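Local coordinates for glyoxalase family protein (Bacillus cereus, PDB 1ZSW) that is of unknown function but binds a zinc ion through two histidines and one glutamate, an arrangement resembling that of extradiol dioxygenases in the vicinal oxygen chelate superfamily, at residues Gly30-Met36 and Ile244-Arg250; Met68-Tyr73 and Leu84-Ile89; Phe278-Leu283 and Glu294-Pro300. All blocks are in the same frame, centred on the assembly; numbering follows the deposited sequence.

Overall arrangement
The three contacts lie in one mixed eight-stranded sheet. Contact 1 pairs strands 31-38 and 244-251 at its middle, about 3 Å from the centre of the chain. Contact 2 is the hairpin of strands 69-74 and 83-88, and contact 3 the hairpin of strands 280-286 and 292-300. Their centres lie about 13 Å and 11 Å from that of contact 1, and about 17 Å from each other. Along the chain contact 2 is nested between the two segments of contact 1, and contact 3 follows. Each segment of contact 1 comes from a different glyoxalase-like region, so the contact joins the two. His33, His246 and Glu294, brought by contacts 1 and 3, bind one zinc ion.

Contact 1: residues Gly30-Met36 and Ile244-Arg250; sequences GHHHISM and IHHLAIR. With ZN (zinc ion), chain B.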
loop_
_atom_site.group_PDB
_atom_site.type_symbol
_atom_site.label_atom_id
_atom_site.label_comp_id
_atom_site.label_asym_id
_atom_site.label_seq_id
_atom_site.Cartn_x
_atom_site.Cartn_y
_atom_site.Cartn_z
ATOM N N GLY A 30 -2.542 10.495 2.665
ATOM C CA GLY A 30 -1.650 9.610 1.906
ATOM C C GLY A 30 -2.165 8.177 1.888
ATOM O O GLY A 30 -3.242 7.864 2.417
ATOM N N HIS A 31 -1.377 7.323 1.265
ATOM C CA HIS A 31 -1.646 5.882 1.314
ATOM C C HIS A 31 -1.521 5.367 2.740
ATOM O O HIS A 31 -0.657 5.810 3.522
ATOM C CB HIS A 31 -0.694 5.060 0.436
ATOM C CG HIS A 31 -0.487 5.624 -0.943
ATOM N ND1 HIS A 31 -1.547 5.962 -1.756
ATOM C CD2 HIS A 31 0.648 5.870 -1.663
ATOM C CE1 HIS A 31 -1.078 6.403 -2.921
ATOM N NE2 HIS A 31 0.246 6.367 -2.885
ATOM N N HIS A 32 -2.327 4.337 3.030
ATOM C CA HIS A 32 -2.299 3.654 4.344
ATOM C C HIS A 32 -1.488 2.365 4.271
ATOM O O HIS A 32 -0.537 2.171 5.026
ATOM C CB HIS A 32 -3.740 3.392 4.813
ATOM C CG HIS A 32 -3.854 2.901 6.223
ATOM N ND1 HIS A 32 -3.545 1.610 6.593
ATOM C CD2 HIS A 32 -4.283 3.534 7.347
ATOM C CE1 HIS A 32 -3.790 1.454 7.888
ATOM N NE2 HIS A 32 -4.210 2.618 8.376
ATOM N N HIS A 33 -1.861 1.490 3.342
ATOM C CA HIS A 33 -1.108 0.263 3.104
ATOM C C HIS A 33 -1.497 -0.268 1.772
ATOM O O HIS A 33 -2.423 0.265 1.132
ATOM C CB HIS A 33 -1.380 -0.820 4.188
ATOM C CG HIS A 33 -2.795 -1.319 4.244
ATOM N ND1 HIS A 33 -3.761 -0.713 5.030
ATOM C CD2 HIS A 33 -3.392 -2.411 3.692
ATOM C CE1 HIS A 33 -4.901 -1.380 4.918
ATOM N NE2 HIS A 33 -4.702 -2.421 4.121
ATOM N N ILE A 34 -0.792 -1.311 1.337
ATOM C CA ILE A 34 -1.132 -1.960 0.069
ATOM C C ILE A 34 -0.954 -3.448 0.294
ATOM O O ILE A 34 -0.025 -3.824 1.010
ATOM C CB ILE A 34 -0.241 -1.385 -1.091
ATOM C CG1 ILE A 34 -0.689 -1.855 -2.484
ATOM C CG2 ILE A 34 1.269 -1.566 -0.808
ATOM C CD1 ILE A 34 -0.222 -0.868 -3.593
ATOM N N SER A 35 -1.875 -4.236 -0.237
ATOM C CA SER A 35 -1.933 -5.683 0.054
ATOM C C SER A 35 -1.861 -6.510 -1.212
ATOM O O SER A 35 -2.501 -6.149 -2.179
ATOM C CB SER A 35 -3.211 -6.037 0.830
ATOM O OG SER A 35 -3.088 -5.378 2.116
ATOM N N MET A 36 -1.134 -7.632 -1.124
ATOM C CA MET A 36 -0.711 -8.462 -2.276
ATOM C C MET A 36 -0.896 -9.927 -1.950
ATOM O O MET A 36 -1.170 -10.315 -0.810
ATOM C CB MET A 36 0.796 -8.227 -2.509
ATOM C CG MET A 36 1.178 -6.949 -3.259
ATOM S SD MET A 36 0.947 -5.430 -2.332
ATOM C CE MET A 36 2.284 -5.552 -1.149
ATOM N N ILE A 244 -1.481 -7.402 -6.852
ATOM C CA ILE A 244 -1.877 -6.437 -5.843
ATOM C C ILE A 244 -3.398 -6.486 -5.699
ATOM O O ILE A 244 -4.136 -6.259 -6.665
ATOM C CB ILE A 244 -1.384 -5.010 -6.199
ATOM C CG1 ILE A 244 0.142 -4.964 -6.328
ATOM C CG2 ILE A 244 -1.861 -4.040 -5.115
ATOM C CD1 ILE A 244 0.702 -3.774 -7.151
ATOM N N HIS A 245 -3.864 -6.763 -4.473
ATOM C CA HIS A 245 -5.253 -7.023 -4.217
ATOM C C HIS A 245 -6.046 -5.717 -3.974
ATOM O O HIS A 245 -7.114 -5.540 -4.518
ATOM C CB HIS A 245 -5.386 -7.991 -3.043
ATOM C CG HIS A 245 -6.797 -8.322 -2.707
ATOM N ND1 HIS A 245 -7.479 -7.672 -1.703
ATOM C CD2 HIS A 245 -7.664 -9.209 -3.247
ATOM C CE1 HIS A 245 -8.709 -8.157 -1.626
ATOM N NE2 HIS A 245 -8.849 -9.084 -2.557
ATOM N N HIS A 246 -5.458 -4.798 -3.221
ATOM C CA HIS A 246 -6.110 -3.487 -2.959
ATOM C C HIS A 246 -5.110 -2.462 -2.466
ATOM O O HIS A 246 -4.052 -2.793 -1.945
ATOM C CB HIS A 246 -7.298 -3.603 -1.933
ATOM C CG HIS A 246 -6.894 -4.041 -0.562
ATOM N ND1 HIS A 246 -6.846 -5.373 -0.192
ATOM C CD2 HIS A 246 -6.619 -3.329 0.555
ATOM C CE1 HIS A 246 -6.475 -5.454 1.079
ATOM N NE2 HIS A 246 -6.312 -4.228 1.550
ATOM N N LEU A 247 -5.508 -1.202 -2.599
ATOM C CA LEU A 247 -4.768 -0.070 -2.062
ATOM C C LEU A 247 -5.652 0.579 -1.014
ATOM O O LEU A 247 -6.858 0.797 -1.282
ATOM C CB LEU A 247 -4.486 0.974 -3.160
ATOM C CG LEU A 247 -3.938 2.321 -2.673
ATOM C CD1 LEU A 247 -2.554 2.213 -2.083
ATOM C CD2 LEU A 247 -3.939 3.334 -3.841
ATOM N N ALA A 248 -5.066 0.815 0.167
ATOM C CA ALA A 248 -5.775 1.530 1.253
ATOM C C ALA A 248 -5.245 2.930 1.398
ATOM O O ALA A 248 -4.028 3.130 1.327
ATOM C CB ALA A 248 -5.634 0.794 2.588
ATOM N N ILE A 249 -6.168 3.873 1.608
ATOM C CA ILE A 249 -5.822 5.287 1.845
ATOM C C ILE A 249 -6.203 5.675 3.261
ATOM O O ILE A 249 -7.086 5.072 3.830
ATOM C CB ILE A 249 -6.468 6.238 0.814
ATOM C CG1 ILE A 249 -7.995 6.241 0.926
ATOM C CG2 ILE A 249 -6.033 5.798 -0.630
ATOM C CD1 ILE A 249 -8.785 7.107 -0.145
ATOM N N ARG A 250 -5.535 6.707 3.781
ATOM C CA ARG A 250 -5.631 7.079 5.190
ATOM C C ARG A 250 -6.743 8.047 5.481
ATOM O O ARG A 250 -6.888 9.064 4.783
ATOM C CB ARG A 250 -4.332 7.777 5.662
ATOM C CG ARG A 250 -3.120 6.851 5.605
ATOM C CD ARG A 250 -1.840 7.661 5.771
ATOM N NE ARG A 250 -1.857 8.436 7.031
ATOM C CZ ARG A 250 -1.017 9.427 7.325
ATOM N NH1 ARG A 250 -0.047 9.787 6.477
ATOM N NH2 ARG A 250 -1.161 10.057 8.475
HETATM ZN ZN ZN B . -6.257 -3.764 3.587
HETATM O O HOH W 1 0.951 8.027 3.918
#
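The zinc ion is held by His33 NE2 at 2.1 Å and by His246 NE2, also at 2.1 Å; Glu294 is its third protein ligand. The two imidazoles meet rim to rim with their planes 87° apart. In both, CG stands between the backbone N and the carbonyl carbon (chi1 64°), which carries the ring over the partner strand. Ala248 CB therefore lies over one face of the His33 ring, 3.5 Å from its centroid, a CH-pi contact. Ser35 CB lies over one face of the His246 ring, 3.3 Å from His246 CE1. Each ligand also has a second-shell histidine next to it in sequence. His33 ND1 donates to His32 ND1 at 2.8 Å, and His246 ND1 donates to His245 ND1. These nearly straight bonds fix the ring rotations and leave each NE2 for the metal.

Two classic beta bulges break the antiparallel ladder. His32 and His33 both face Ala248, and His32 N donates to Ala248 O at 2.7 Å from above the carbonyl plane. His245 and His246 both face Ser35, with His245 N donating to Ser35 O at 2.7 Å. On the other face of the sheet Ile34 CG1 packs on Ile244 CG2 at 3.6 Å.

Strand 83-88 flanks segment 30-36. Strand 292-300 flanks segment 244-250, and Asp298 there forms a salt bridge with Arg250. Strand 180-188 packs against His31 and Ile34.

Contact 2: residues Met68-Tyr73 and Leu84-Ile89; sequences MYHLFY and LSFFEI
Met68 starts the contact by reaching across to Phe87 and Ile89. Its SD lies 3.9 Å from Phe87 CB and stands obliquely beside the Phe87 ring, a Met-aromatic contact. Next, Tyr69 O accepts a hydrogen bond from Glu88 N. Glu88 runs beside the Tyr69 side chain, and Glu88 OE2 meets the ring edge at Tyr69 CD1. A water ties the two residues together: it accepts from Tyr69 N and donates to Glu88 O and to Glu88 OE2, the last at 2.6 Å. The other carboxylate oxygen, OE1, bonds Ala41 N.

His70 carries the main side-chain contact. Its CG is anti to the backbone N (chi1 -168°), which lays the imidazole alongside Phe87. The two rings stack face to face, centroids 3.9 Å apart and planes at 20°, with Phe87 CE2 over the imidazole centre. In one of its two conformers Phe72 places CE1 near the rim of the opposite face. At the ring edge His70 NE2 shares a 2.8 Å hydrogen bond with Ser85 OG.

Leu71 forms a hydrogen-bonded pair with Phe86, Leu71 N and O both bonding across. Phe72 pairs with Ser85, whose CB sits over the Phe72 ring face in that same conformer. Tyr73 closes the ladder in a second hydrogen-bonded pair, with Leu84. Tyr73 CE1 touches Phe86 CD2 at 3.7 Å, the side chains crossing at about a right angle.

One face of the hairpin, with Leu71, Tyr73 and Phe86, packs on helix 41-51. The other carries His70. The Phe87 stack and the Ser85 bond limit how its imidazole can turn. Because Ser85 OG also bonds Ser35 OG, a polar chain runs from His70 to strand 31-38, beside the zinc site.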
loop_
_atom_site.group_PDB
_atom_site.type_symbol
_atom_site.label_atom_id
_atom_site.label_comp_id
_atom_site.label_asym_id
_atom_site.label_seq_id
_atom_site.Cartn_x
_atom_site.Cartn_y
_atom_site.Cartn_z
ATOM N N MET A 68 -4.978 -18.924 6.287
ATOM C CA MET A 68 -4.060 -18.259 5.389
ATOM C C MET A 68 -3.193 -17.271 6.157
ATOM O O MET A 68 -3.742 -16.431 6.842
ATOM C CB MET A 68 -4.934 -17.497 4.385
ATOM C CG MET A 68 -4.233 -16.689 3.385
ATOM S SD MET A 68 -5.453 -15.918 2.308
ATOM C CE MET A 68 -6.504 -17.284 1.768
ATOM N N TYR A 69 -1.855 -17.343 6.013
ATOM C CA TYR A 69 -0.980 -16.316 6.597
ATOM C C TYR A 69 -1.268 -14.958 5.983
ATOM O O TYR A 69 -1.579 -14.845 4.787
ATOM C CB TYR A 69 0.496 -16.617 6.354
ATOM C CG TYR A 69 1.245 -17.467 7.394
ATOM C CD1 TYR A 69 1.869 -18.650 7.024
ATOM C CD2 TYR A 69 1.354 -17.048 8.717
ATOM C CE1 TYR A 69 2.581 -19.411 7.956
ATOM C CE2 TYR A 69 2.060 -17.805 9.661
ATOM C CZ TYR A 69 2.680 -18.968 9.267
ATOM O OH TYR A 69 3.375 -19.715 10.204
ATOM N N HIS A 70 -1.148 -13.935 6.817
ATOM C CA HIS A 70 -1.173 -12.551 6.409
ATOM C C HIS A 70 0.049 -11.894 7.073
ATOM O O HIS A 70 0.142 -11.791 8.293
ATOM C CB HIS A 70 -2.505 -11.869 6.798
ATOM C CG HIS A 70 -2.715 -10.529 6.174
ATOM N ND1 HIS A 70 -3.711 -9.662 6.586
ATOM C CD2 HIS A 70 -2.038 -9.887 5.187
ATOM C CE1 HIS A 70 -3.660 -8.561 5.852
ATOM N NE2 HIS A 70 -2.647 -8.667 5.008
ATOM N N LEU A 71 1.031 -11.482 6.265
ATOM C CA LEU A 71 2.268 -10.919 6.777
ATOM C C LEU A 71 2.391 -9.430 6.432
ATOM O O LEU A 71 2.104 -9.027 5.286
ATOM C CB LEU A 71 3.470 -11.671 6.162
ATOM C CG LEU A 71 3.428 -13.203 6.125
ATOM C CD1 LEU A 71 4.731 -13.651 5.547
ATOM C CD2 LEU A 71 3.253 -13.782 7.536
ATOM N N PHE A 72 2.680 -8.574 7.425
ATOM C CA PHE A 72 2.874 -7.142 7.148
ATOM C C PHE A 72 4.343 -6.836 7.343
ATOM O O PHE A 72 5.016 -7.386 8.250
ATOM C CB PHE A 72 2.118 -6.199 8.124
ATOM C CG PHE A 72 0.612 -6.166 7.976
ATOM C CD1 PHE A 72 -0.169 -7.204 8.472
ATOM C CD2 PHE A 72 -0.023 -5.050 7.417
ATOM C CE1 PHE A 72 -1.562 -7.155 8.386
ATOM C CE2 PHE A 72 -1.428 -4.986 7.320
ATOM C CZ PHE A 72 -2.194 -6.048 7.805
ATOM N N TYR A 73 4.840 -5.972 6.452
ATOM C CA TYR A 73 6.176 -5.352 6.539
ATOM C C TYR A 73 6.030 -3.837 6.525
ATOM O O TYR A 73 5.119 -3.285 5.896
ATOM C CB TYR A 73 6.999 -5.794 5.320
ATOM C CG TYR A 73 7.055 -7.305 5.144
ATOM C CD1 TYR A 73 6.116 -7.973 4.337
ATOM C CD2 TYR A 73 8.016 -8.089 5.840
ATOM C CE1 TYR A 73 6.141 -9.347 4.164
ATOM C CE2 TYR A 73 8.034 -9.493 5.685
ATOM C CZ TYR A 73 7.092 -10.100 4.843
ATOM O OH TYR A 73 7.067 -11.449 4.627
ATOM N N LEU A 84 3.360 -2.836 3.642
ATOM C CA LEU A 84 3.091 -3.761 2.529
ATOM C C LEU A 84 2.677 -5.065 3.172
ATOM O O LEU A 84 3.392 -5.595 4.015
ATOM C CB LEU A 84 4.335 -4.000 1.660
ATOM C CG LEU A 84 5.188 -2.862 1.096
ATOM C CD1 LEU A 84 5.859 -3.284 -0.237
ATOM C CD2 LEU A 84 4.514 -1.514 0.950
ATOM N N SER A 85 1.516 -5.564 2.794
ATOM C CA SER A 85 1.089 -6.835 3.392
ATOM C C SER A 85 0.829 -7.872 2.302
ATOM O O SER A 85 0.552 -7.512 1.138
ATOM C CB SER A 85 -0.127 -6.605 4.266
ATOM O OG SER A 85 -1.313 -6.752 3.516
ATOM N N PHE A 86 0.973 -9.147 2.668
ATOM C CA PHE A 86 0.859 -10.255 1.732
ATOM C C PHE A 86 0.045 -11.368 2.348
ATOM O O PHE A 86 0.288 -11.719 3.499
ATOM C CB PHE A 86 2.269 -10.803 1.436
ATOM C CG PHE A 86 3.130 -9.857 0.661
ATOM C CD1 PHE A 86 3.192 -9.998 -0.728
ATOM C CD2 PHE A 86 3.869 -8.843 1.294
ATOM C CE1 PHE A 86 3.937 -9.129 -1.472
ATOM C CE2 PHE A 86 4.684 -7.943 0.502
ATOM C CZ PHE A 86 4.699 -8.129 -0.866
ATOM N N PHE A 87 -0.897 -11.904 1.575
ATOM C CA PHE A 87 -1.657 -13.120 1.948
ATOM C C PHE A 87 -0.919 -14.246 1.275
ATOM O O PHE A 87 -0.676 -14.183 0.068
ATOM C CB PHE A 87 -3.079 -13.023 1.378
ATOM C CG PHE A 87 -3.870 -11.907 1.988
ATOM C CD1 PHE A 87 -4.028 -10.690 1.306
ATOM C CD2 PHE A 87 -4.426 -12.060 3.257
ATOM C CE1 PHE A 87 -4.757 -9.644 1.885
ATOM C CE2 PHE A 87 -5.151 -11.013 3.841
ATOM C CZ PHE A 87 -5.311 -9.820 3.145
ATOM N N GLU A 88 -0.570 -15.280 2.038
ATOM C CA GLU A 88 0.095 -16.432 1.442
ATOM C C GLU A 88 -0.959 -17.417 0.996
ATOM O O GLU A 88 -1.738 -17.898 1.815
ATOM C CB GLU A 88 1.059 -17.142 2.415
ATOM C CG GLU A 88 1.740 -18.341 1.702
ATOM C CD GLU A 88 2.376 -19.375 2.653
ATOM O OE1 GLU A 88 3.513 -19.828 2.392
ATOM O OE2 GLU A 88 1.741 -19.725 3.651
ATOM N N ILE A 89 -0.952 -17.759 -0.288
ATOM C CA ILE A 89 -1.940 -18.694 -0.838
ATOM C C ILE A 89 -1.118 -19.735 -1.591
ATOM O O ILE A 89 -0.825 -19.555 -2.750
ATOM C CB ILE A 89 -2.938 -17.966 -1.765
ATOM C CG1 ILE A 89 -3.581 -16.791 -0.979
ATOM C CG2 ILE A 89 -3.985 -18.958 -2.355
ATOM C CD1 ILE A 89 -4.703 -16.073 -1.665
HETATM O O HOH W 2 -0.769 -19.348 4.132
#

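Contact 3: residues Phe278-Leu283 and Glu294-Pro300; sequences FYFKSL and EIATDGP. With ZN (zinc ion), chain B.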
loop_
_atom_site.group_PDB
_atom_site.type_symbol
_atom_site.label_atom_id
_atom_site.label_comp_id
_atom_site.label_asym_id
_atom_site.label_seq_id
_atom_site.Cartn_x
_atom_site.Cartn_y
_atom_site.Cartn_z
ATOM N N PHE A 278 -9.303 -4.451 13.795
ATOM C CA PHE A 278 -8.543 -4.402 15.045
ATOM C C PHE A 278 -7.468 -3.315 15.054
ATOM O O PHE A 278 -7.523 -2.385 15.868
ATOM C CB PHE A 278 -7.993 -5.787 15.448
ATOM C CG PHE A 278 -7.526 -5.860 16.879
ATOM C CD1 PHE A 278 -8.413 -5.654 17.928
ATOM C CD2 PHE A 278 -6.205 -6.156 17.170
ATOM C CE1 PHE A 278 -7.984 -5.723 19.250
ATOM C CE2 PHE A 278 -5.770 -6.233 18.491
ATOM C CZ PHE A 278 -6.662 -6.010 19.527
ATOM N N TYR A 279 -6.525 -3.407 14.119
ATOM C CA TYR A 279 -5.444 -2.440 14.030
ATOM C C TYR A 279 -5.920 -1.122 13.401
ATOM O O TYR A 279 -5.213 -0.116 13.469
ATOM C CB TYR A 279 -4.305 -3.040 13.232
ATOM C CG TYR A 279 -3.967 -4.444 13.718
ATOM C CD1 TYR A 279 -4.144 -5.546 12.882
ATOM C CD2 TYR A 279 -3.504 -4.660 15.027
ATOM C CE1 TYR A 279 -3.837 -6.833 13.316
ATOM C CE2 TYR A 279 -3.203 -5.938 15.472
ATOM C CZ TYR A 279 -3.371 -7.022 14.614
ATOM O OH TYR A 279 -3.086 -8.311 15.045
ATOM N N PHE A 280 -7.119 -1.154 12.811
ATOM C CA PHE A 280 -7.792 0.020 12.251
ATOM C C PHE A 280 -9.215 -0.379 11.882
ATOM O O PHE A 280 -9.528 -1.591 11.811
ATOM C CB PHE A 280 -7.032 0.539 10.991
ATOM C CG PHE A 280 -6.692 -0.548 9.972
ATOM C CD1 PHE A 280 -7.645 -0.973 9.021
ATOM C CD2 PHE A 280 -5.406 -1.120 9.944
ATOM C CE1 PHE A 280 -7.325 -1.969 8.055
ATOM C CE2 PHE A 280 -5.084 -2.135 8.981
ATOM C CZ PHE A 280 -6.073 -2.539 8.042
ATOM N N LYS A 281 -10.078 0.607 11.612
ATOM C CA LYS A 281 -11.365 0.318 10.991
ATOM C C LYS A 281 -11.300 0.740 9.514
ATOM O O LYS A 281 -10.565 1.681 9.156
ATOM C CB LYS A 281 -12.522 1.024 11.695
ATOM C CG LYS A 281 -12.654 0.711 13.204
ATOM C CD LYS A 281 -14.093 1.126 13.591
ATOM C CE LYS A 281 -14.394 1.002 15.098
ATOM N NZ LYS A 281 -13.472 1.813 15.900
ATOM N N SER A 282 -12.026 0.038 8.675
ATOM C CA SER A 282 -11.971 0.348 7.250
ATOM C C SER A 282 -13.237 -0.016 6.512
ATOM O O SER A 282 -14.099 -0.761 7.048
ATOM C CB SER A 282 -10.783 -0.349 6.663
ATOM O OG SER A 282 -11.018 -1.729 6.524
ATOM N N LEU A 283 -13.328 0.451 5.270
ATOM C CA LEU A 283 -14.347 -0.008 4.375
ATOM C C LEU A 283 -13.716 -0.196 3.012
ATOM O O LEU A 283 -12.660 0.403 2.732
ATOM C CB LEU A 283 -15.507 0.982 4.314
ATOM C CG LEU A 283 -15.233 2.300 3.602
ATOM C CD1 LEU A 283 -15.475 2.284 2.114
ATOM C CD2 LEU A 283 -16.156 3.354 4.258
ATOM N N GLU A 294 -9.513 0.615 -0.345
ATOM C CA GLU A 294 -9.936 0.520 1.048
ATOM C C GLU A 294 -9.693 1.884 1.671
ATOM O O GLU A 294 -8.706 2.576 1.347
ATOM C CB GLU A 294 -9.120 -0.564 1.727
ATOM C CG GLU A 294 -9.392 -0.738 3.246
ATOM C CD GLU A 294 -8.471 -1.758 3.883
ATOM O OE1 GLU A 294 -7.503 -2.205 3.235
ATOM O OE2 GLU A 294 -8.749 -2.121 5.052
ATOM N N ILE A 295 -10.581 2.283 2.575
ATOM C CA ILE A 295 -10.391 3.529 3.311
ATOM C C ILE A 295 -10.184 3.115 4.768
ATOM O O ILE A 295 -11.059 2.480 5.331
ATOM C CB ILE A 295 -11.651 4.437 3.188
ATOM C CG1 ILE A 295 -12.007 4.614 1.706
ATOM C CG2 ILE A 295 -11.392 5.815 3.844
ATOM C CD1 ILE A 295 -13.243 5.494 1.426
ATOM N N ALA A 296 -9.031 3.451 5.350
ATOM C CA ALA A 296 -8.647 2.912 6.655
ATOM C C ALA A 296 -8.276 4.026 7.615
ATOM O O ALA A 296 -7.542 4.974 7.267
ATOM C CB ALA A 296 -7.476 1.925 6.539
ATOM N N THR A 297 -8.715 3.880 8.869
ATOM C CA THR A 297 -8.233 4.823 9.887
ATOM C C THR A 297 -6.755 4.648 10.253
ATOM O O THR A 297 -6.206 3.527 10.249
ATOM C CB THR A 297 -9.105 4.728 11.182
ATOM O OG1 THR A 297 -8.922 3.438 11.798
ATOM C CG2 THR A 297 -10.588 4.965 10.852
ATOM N N ASP A 298 -6.096 5.747 10.595
ATOM C CA ASP A 298 -4.680 5.724 10.995
ATOM C C ASP A 298 -4.455 4.896 12.239
ATOM O O ASP A 298 -3.471 4.175 12.345
ATOM C CB ASP A 298 -4.140 7.147 11.228
ATOM C CG ASP A 298 -3.693 7.837 9.942
ATOM O OD1 ASP A 298 -3.509 7.174 8.893
ATOM O OD2 ASP A 298 -3.471 9.065 9.990
ATOM N N GLY A 299 -5.396 4.977 13.168
ATOM C CA GLY A 299 -5.254 4.226 14.405
ATOM C C GLY A 299 -6.235 3.090 14.572
ATOM O O GLY A 299 -7.244 3.000 13.864
ATOM N N PRO A 300 -6.024 2.274 15.621
ATOM C CA PRO A 300 -4.972 2.479 16.638
ATOM C C PRO A 300 -3.583 1.962 16.297
ATOM O O PRO A 300 -2.598 2.334 16.976
ATOM C CB PRO A 300 -5.543 1.756 17.859
ATOM C CG PRO A 300 -6.423 0.707 17.312
ATOM C CD PRO A 300 -6.937 1.171 15.962
HETATM ZN ZN ZN B . -6.257 -3.764 3.587
HETATM O O HOH W 3 -3.643 1.558 11.561
#
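Glu294 splits its carboxylate between metal and protein. OE1 binds the zinc ion at 2.0 Å, with His33 and His246 as the other protein ligands. Its partner oxygen, Glu294 OE2, accepts a hydrogen bond from Ser282 OG at 2.7 Å on the anti lone pair, the one pointing away from OE1. Ser282 is thus a second-shell residue that steadies the carboxylate. The Glu294 chain is extended, with CG anti to the backbone N (chi1 177°), which sends the acid group from its strand past Ser282. The Phe280 ring meets the same oxygen with its edge: Phe280 CE1 lies 3.3 Å from Glu294 OE2. Here ring and carboxylate planes are 62° apart.

Thr297 is the other polar centre. Its hydroxyl accepts a hydrogen bond from Lys281 N at 3.1 Å and donates to Gly299 O at 2.7 Å, so one OG1 ties the corner at Asp298 to the opposite strand. Thr297 N donates in turn to Lys281 O. Leu283 and Ile295 form a hydrogen-bonded pair farther along. Near the open end of the hairpin a water lies within bonding distance of Tyr279 O and Asp298 O, but has more acceptors in reach than protons to give.

The packing is modest. Phe280 CD1 rests 3.8 Å from Ala296 CB. Leu283 and Ile295 run side by side in the same direction, their CD1 atoms 4.0 Å apart. Both pairs are apolar. Pro300, which follows a cis peptide bond, sets its CD 3.3 Å from Tyr279 O.

Leu283 and Ile295 pack on Leu257 of helix 254-266, and Lys281 forms a salt bridge with Asp254 at the start of that helix. The Phe280 ring meets those of His32 and His33. On its other edge strand 292-300 pairs with strand 244-251, where the backbone of Glu294 bonds that of Leu247 and Ile249.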